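Local coordinates for protein beta-lactamase (Serratia marcescens, PDB 5GWA) that probably hydrolyses beta-lactam antibiotics as a class A extended-spectrum beta-lactamase and is held here in complex with the inhibitor avibactam, at residues A[100-112]-A[186-198]. Numbering follows the deposited sequence. Where two conformers were deposited one is given.
With NA (sodium ion), chain N; NA (sodium ion), chain T; NA (sodium ion), chain I; NXL ((2S,5R)-1-formyl-5-[(sulfooxy)amino]piperidine-2-carboxamide), chain B.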
loop_
_atom_site.group_PDB
_atom_site.type_symbol
_atom_site.label_atom_id
_atom_site.label_comp_id
_atom_site.label_asym_id
_atom_site.label_seq_id
_atom_site.Cartn_x
_atom_site.Cartn_y
_atom_site.Cartn_z
ATOM N N PHE A 100 -13.474 12.810 11.634
ATOM C CA PHE A 100 -12.535 13.577 10.841
ATOM C C PHE A 100 -11.162 13.499 11.512
ATOM O O PHE A 100 -10.150 13.424 10.830
ATOM C CB PHE A 100 -12.950 15.044 10.753
ATOM C CG PHE A 100 -14.181 15.264 9.968
ATOM C CD1 PHE A 100 -14.153 15.302 8.589
ATOM C CD2 PHE A 100 -15.402 15.502 10.620
ATOM C CE1 PHE A 100 -15.306 15.493 7.853
ATOM C CE2 PHE A 100 -16.538 15.726 9.890
ATOM C CZ PHE A 100 -16.501 15.721 8.508
ATOM N N SER A 101 -11.120 13.641 12.841
ATOM C CA SER A 101 -9.847 13.537 13.576
ATOM C C SER A 101 -9.062 12.262 13.238
ATOM O O SER A 101 -7.883 12.322 12.851
ATOM C CB SER A 101 -10.100 13.565 15.081
ATOM O OG SER A 101 -8.898 13.350 15.793
ATOM N N GLU A 102 -9.718 11.126 13.342
ATOM C CA GLU A 102 -9.058 9.848 13.117
ATOM C C GLU A 102 -8.598 9.790 11.658
ATOM O O GLU A 102 -7.521 9.228 11.342
ATOM C CB GLU A 102 -10.015 8.672 13.381
ATOM C CG GLU A 102 -9.324 7.336 13.159
ATOM C CD GLU A 102 -10.043 6.094 13.694
ATOM O OE1 GLU A 102 -11.031 6.215 14.446
ATOM O OE2 GLU A 102 -9.507 4.975 13.525
ATOM N N ILE A 103 -9.454 10.201 10.749
ATOM C CA ILE A 103 -9.118 10.105 9.322
ATOM C C ILE A 103 -7.939 11.013 8.997
ATOM O O ILE A 103 -6.989 10.591 8.311
ATOM C CB ILE A 103 -10.323 10.426 8.397
ATOM C CG1 ILE A 103 -11.421 9.361 8.594
ATOM C CG2 ILE A 103 -9.884 10.497 6.921
ATOM C CD1 ILE A 103 -12.769 9.789 8.045
ATOM N N ILE A 104 -7.957 12.254 9.505
ATOM C CA ILE A 104 -6.845 13.158 9.247
ATOM C C ILE A 104 -5.527 12.661 9.851
ATOM O O ILE A 104 -4.484 12.733 9.183
ATOM C CB ILE A 104 -7.140 14.568 9.784
ATOM C CG1 ILE A 104 -8.308 15.156 9.055
ATOM C CG2 ILE A 104 -5.892 15.425 9.681
ATOM C CD1 ILE A 104 -8.938 16.364 9.742
ATOM N N LYS A 105 -5.561 12.089 11.061
ATOM C CA LYS A 105 -4.350 11.594 11.703
ATOM C C LYS A 105 -3.773 10.460 10.873
ATOM O O LYS A 105 -2.582 10.430 10.609
ATOM C CB LYS A 105 -4.609 11.075 13.117
ATOM C CG LYS A 105 -4.864 12.176 14.117
ATOM C CD LYS A 105 -4.983 11.558 15.500
ATOM C CE LYS A 105 -5.386 12.585 16.541
ATOM N NZ LYS A 105 -5.384 11.930 17.870
ATOM N N SER A 106 -4.615 9.574 10.373
ATOM C CA SER A 106 -4.085 8.492 9.542
ATOM C C SER A 106 -3.499 9.039 8.230
ATOM O O SER A 106 -2.448 8.558 7.732
ATOM C CB SER A 106 -5.165 7.469 9.250
ATOM O OG SER A 106 -4.582 6.303 8.662
ATOM N N THR A 107 -4.241 9.948 7.618
ATOM C CA THR A 107 -3.881 10.518 6.308
ATOM C C THR A 107 -2.550 11.260 6.381
ATOM O O THR A 107 -1.744 11.202 5.458
ATOM C CB THR A 107 -4.981 11.477 5.854
ATOM O OG1 THR A 107 -6.185 10.719 5.683
ATOM C CG2 THR A 107 -4.615 12.091 4.523
ATOM N N VAL A 108 -2.346 12.023 7.460
ATOM C CA VAL A 108 -1.143 12.859 7.575
ATOM C C VAL A 108 -0.008 12.107 8.258
ATOM O O VAL A 108 1.056 11.919 7.661
ATOM C CB VAL A 108 -1.413 14.159 8.342
ATOM C CG1 VAL A 108 -0.121 14.921 8.621
ATOM C CG2 VAL A 108 -2.397 14.997 7.574
ATOM N N SER A 109 -0.228 11.546 9.442
ATOM C CA SER A 109 0.888 10.931 10.211
ATOM C C SER A 109 1.301 9.601 9.605
ATOM O O SER A 109 2.482 9.236 9.680
ATOM C CB SER A 109 0.517 10.729 11.684
ATOM O OG SER A 109 0.078 11.986 12.193
ATOM N N HIS A 110 0.358 8.858 9.034
ATOM C CA HIS A 110 0.640 7.550 8.461
ATOM C C HIS A 110 0.446 7.521 6.942
ATOM O O HIS A 110 0.584 6.478 6.354
ATOM C CB HIS A 110 -0.221 6.489 9.120
ATOM C CG HIS A 110 0.212 6.169 10.499
ATOM N ND1 HIS A 110 -0.124 6.906 11.614
ATOM C CD2 HIS A 110 1.005 5.164 10.934
ATOM C CE1 HIS A 110 0.468 6.376 12.675
ATOM N NE2 HIS A 110 1.156 5.323 12.282
ATOM N N SER A 111 0.203 8.683 6.347
ATOM C CA SER A 111 0.088 8.812 4.895
ATOM C C SER A 111 -0.920 7.886 4.253
ATOM O O SER A 111 -0.736 7.456 3.116
ATOM C CB SER A 111 1.443 8.662 4.235
ATOM O OG SER A 111 1.515 9.496 3.076
ATOM N N ASP A 112 -2.027 7.596 4.924
ATOM C CA ASP A 112 -3.049 6.776 4.290
ATOM C C ASP A 112 -3.572 7.333 2.981
ATOM O O ASP A 112 -3.975 8.516 2.897
ATOM C CB ASP A 112 -4.215 6.588 5.254
ATOM C CG ASP A 112 -5.083 5.439 4.864
ATOM O OD1 ASP A 112 -5.908 5.594 3.981
ATOM O OD2 ASP A 112 -4.939 4.371 5.471
ATOM N N ASP A 186 -3.138 23.695 16.240
ATOM C CA ASP A 186 -2.537 22.824 17.227
ATOM C C ASP A 186 -2.674 21.381 16.777
ATOM O O ASP A 186 -1.773 20.579 16.940
ATOM C CB ASP A 186 -3.212 23.007 18.605
ATOM C CG ASP A 186 -2.644 24.177 19.382
ATOM O OD1 ASP A 186 -1.403 24.319 19.355
ATOM O OD2 ASP A 186 -3.435 24.934 20.019
ATOM N N PHE A 187 -3.886 21.025 16.352
ATOM C CA PHE A 187 -4.185 19.668 15.891
ATOM C C PHE A 187 -3.335 19.214 14.708
ATOM O O PHE A 187 -2.683 18.137 14.782
ATOM C CB PHE A 187 -5.662 19.524 15.528
ATOM C CG PHE A 187 -6.006 18.169 14.991
ATOM C CD1 PHE A 187 -6.069 17.071 15.812
ATOM C CD2 PHE A 187 -6.256 18.014 13.656
ATOM C CE1 PHE A 187 -6.379 15.810 15.307
ATOM C CE2 PHE A 187 -6.618 16.760 13.149
ATOM C CZ PHE A 187 -6.611 15.658 13.961
ATOM N N LEU A 188 -3.241 20.056 13.700
ATOM C CA LEU A 188 -2.428 19.679 12.529
ATOM C C LEU A 188 -0.961 19.645 12.867
ATOM O O LEU A 188 -0.227 18.683 12.480
ATOM C CB LEU A 188 -2.689 20.596 11.362
ATOM C CG LEU A 188 -1.926 20.224 10.086
ATOM C CD1 LEU A 188 -2.126 18.759 9.670
ATOM C CD2 LEU A 188 -2.261 21.183 8.978
ATOM N N LEU A 189 -0.498 20.631 13.644
ATOM C CA LEU A 189 0.921 20.585 14.052
ATOM C C LEU A 189 1.257 19.340 14.844
ATOM O O LEU A 189 2.270 18.678 14.590
ATOM C CB LEU A 189 1.310 21.853 14.834
ATOM C CG LEU A 189 2.797 21.954 15.214
ATOM C CD1 LEU A 189 3.726 21.889 14.033
ATOM C CD2 LEU A 189 3.068 23.259 15.954
ATOM N N ASN A 190 0.429 18.975 15.848
ATOM C CA ASN A 190 0.696 17.784 16.618
ATOM C C ASN A 190 0.721 16.573 15.676
ATOM O O ASN A 190 1.565 15.693 15.819
ATOM C CB ASN A 190 -0.355 17.575 17.713
ATOM C CG ASN A 190 -0.120 18.456 18.931
ATOM O OD1 ASN A 190 0.999 18.776 19.274
ATOM N ND2 ASN A 190 -1.183 18.747 19.641
ATOM N N THR A 191 -0.191 16.581 14.712
ATOM C CA THR A 191 -0.341 15.428 13.817
ATOM C C THR A 191 0.947 15.273 12.936
ATOM O O THR A 191 1.511 14.159 12.786
ATOM C CB THR A 191 -1.598 15.612 12.986
ATOM O OG1 THR A 191 -2.748 15.626 13.874
ATOM C CG2 THR A 191 -1.747 14.515 12.009
ATOM N N MET A 192 1.497 16.406 12.551
ATOM C CA MET A 192 2.772 16.421 11.789
ATOM C C MET A 192 4.029 16.045 12.574
ATOM O O MET A 192 4.942 15.416 12.062
ATOM C CB MET A 192 2.941 17.788 11.158
ATOM C CG MET A 192 1.957 18.053 10.030
ATOM S SD MET A 192 2.031 19.693 9.340
ATOM C CE MET A 192 3.615 19.570 8.492
ATOM N N ILE A 193 4.050 16.357 13.880
ATOM C CA ILE A 193 5.091 15.844 14.756
ATOM C C ILE A 193 4.977 14.368 15.023
ATOM O O ILE A 193 5.978 13.640 15.088
ATOM C CB ILE A 193 5.132 16.650 16.089
ATOM C CG1 ILE A 193 5.414 18.126 15.797
ATOM C CG2 ILE A 193 6.193 16.082 16.995
ATOM C CD1 ILE A 193 5.130 19.047 16.995
ATOM N N GLU A 194 3.718 13.894 15.078
ATOM C CA GLU A 194 3.394 12.500 15.277
ATOM C C GLU A 194 3.635 11.639 14.046
ATOM O O GLU A 194 3.491 10.430 14.103
ATOM C CB GLU A 194 1.930 12.382 15.731
ATOM C CG GLU A 194 1.718 12.806 17.193
ATOM C CD GLU A 194 0.270 13.006 17.613
ATOM O OE1 GLU A 194 -0.671 12.724 16.832
ATOM O OE2 GLU A 194 0.066 13.424 18.788
ATOM N N THR A 195 3.934 12.254 12.914
ATOM C CA THR A 195 4.270 11.480 11.718
ATOM C C THR A 195 5.282 10.387 12.007
ATOM O O THR A 195 6.328 10.634 12.656
ATOM C CB THR A 195 4.763 12.442 10.623
ATOM O OG1 THR A 195 3.655 13.259 10.222
ATOM C CG2 THR A 195 5.353 11.725 9.392
ATOM N N THR A 196 5.010 9.168 11.517
ATOM C CA THR A 196 5.894 8.045 11.727
ATOM C C THR A 196 6.689 7.688 10.474
ATOM O O THR A 196 7.627 6.883 10.539
ATOM C CB THR A 196 5.155 6.787 12.201
ATOM O OG1 THR A 196 4.125 6.454 11.279
ATOM C CG2 THR A 196 4.513 7.068 13.541
ATOM N N THR A 197 6.243 8.177 9.320
ATOM C CA THR A 197 6.890 7.852 8.047
ATOM C C THR A 197 8.190 8.606 7.901
ATOM O O THR A 197 8.454 9.574 8.574
ATOM C CB THR A 197 5.958 8.149 6.858
ATOM O OG1 THR A 197 5.663 9.558 6.816
ATOM C CG2 THR A 197 4.662 7.387 7.024
ATOM N N GLY A 198 9.045 8.105 7.023
ATOM C CA GLY A 198 10.264 8.817 6.709
ATOM C C GLY A 198 11.208 9.132 7.818
ATOM O O GLY A 198 11.812 10.178 7.849
HETATM NA NA NA N . 8.977 10.447 11.205
HETATM NA NA NA T . 7.886 13.016 13.063
HETATM NA NA NA I . -13.303 7.652 14.899
HETATM O OAC NXL B . 3.618 9.646 -1.262
HETATM C CAN NXL B . 2.701 9.102 -0.658
HETATM N N NXL B . 2.419 7.879 -0.719
HETATM C CAJ NXL B . 1.535 7.259 0.245
HETATM C CA NXL B . 3.123 7.027 -1.668
HETATM C C NXL B . 2.279 6.441 -2.748
HETATM O O NXL B . 1.066 6.548 -2.743
HETATM N NAA NXL B . 2.939 5.679 -3.624
HETATM C CB NXL B . 3.830 5.934 -0.909
HETATM C CAH NXL B . 2.954 5.261 0.120
HETATM C CAO NXL B . 2.318 6.267 1.071
HETATM N NAK NXL B . 3.222 6.953 2.017
HETATM O OAL NXL B . 4.493 7.013 1.680
HETATM S SAR NXL B . 5.288 8.146 2.337
HETATM O OAD NXL B . 5.921 7.510 3.450
HETATM O OAE NXL B . 6.368 8.691 1.592
HETATM O OAG NXL B . 4.215 9.374 2.423
HETATM O O HOH W 1 -2.475 11.204 18.353
HETATM O O HOH W 2 3.673 11.384 6.525
HETATM O O HOH W 3 -1.369 11.478 14.527
HETATM O O HOH W 4 3.814 3.770 12.416
HETATM O O HOH W 5 -13.761 8.843 17.272
HETATM O O HOH W 6 9.504 9.172 13.514
#
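With OG beside its own backbone N (chi1 -54°), Ser109 turns its hydroxyl to Thr191, whose CG2 lies anti to the backbone N and enters a hole formed by Ile104, Lys105, Val108 and Ser109. Ser109 OG donates to Thr191 O over 2.7 Å, approaching from above the carbonyl plane, and accepts a hydrogen bond from a water that also donates to Glu194 OE1. Thr191 OG1 is turned back on its own helix, bonding to Phe187 O and lying 3.8 Å above the centre of the Phe187 ring. That ring is wedged against the start of the other helix: Lys105 CE reaches its edge, 3.6 Å from CE1, and Ile104 CG2 packs obliquely on CE2 at 3.8 Å. A second water links Lys105 NZ to Glu194 OE1. Where the helices give way to loops the backbones close in, and Thr196 N donates to Ser109 O (3.1 Å, nearly straight at 166°). Beyond it, Thr196 OG1 stands 3.2 Å above the plane of the His110 ring, toward its rim, and a water bridges this hydroxyl and His110 NE2. The loop after 100-109 carries Ser111, first residue of the class A Ser-Asp-Asn motif; its OG, also bonded to Lys215, donates to OAG of avibactam's own sulfate group at 2.8 Å, while Thr197 CB packs near OAD. The axes of 100-109 and 186-193 point the same general way but cross at 42°; helix 49-63 packs against Ile104, Leu188 and Met192, helix 113-123 against Ile104, and strand 212-218 bonds through His214 to Met192 and Thr195, joining the helical region to the five-stranded sheet.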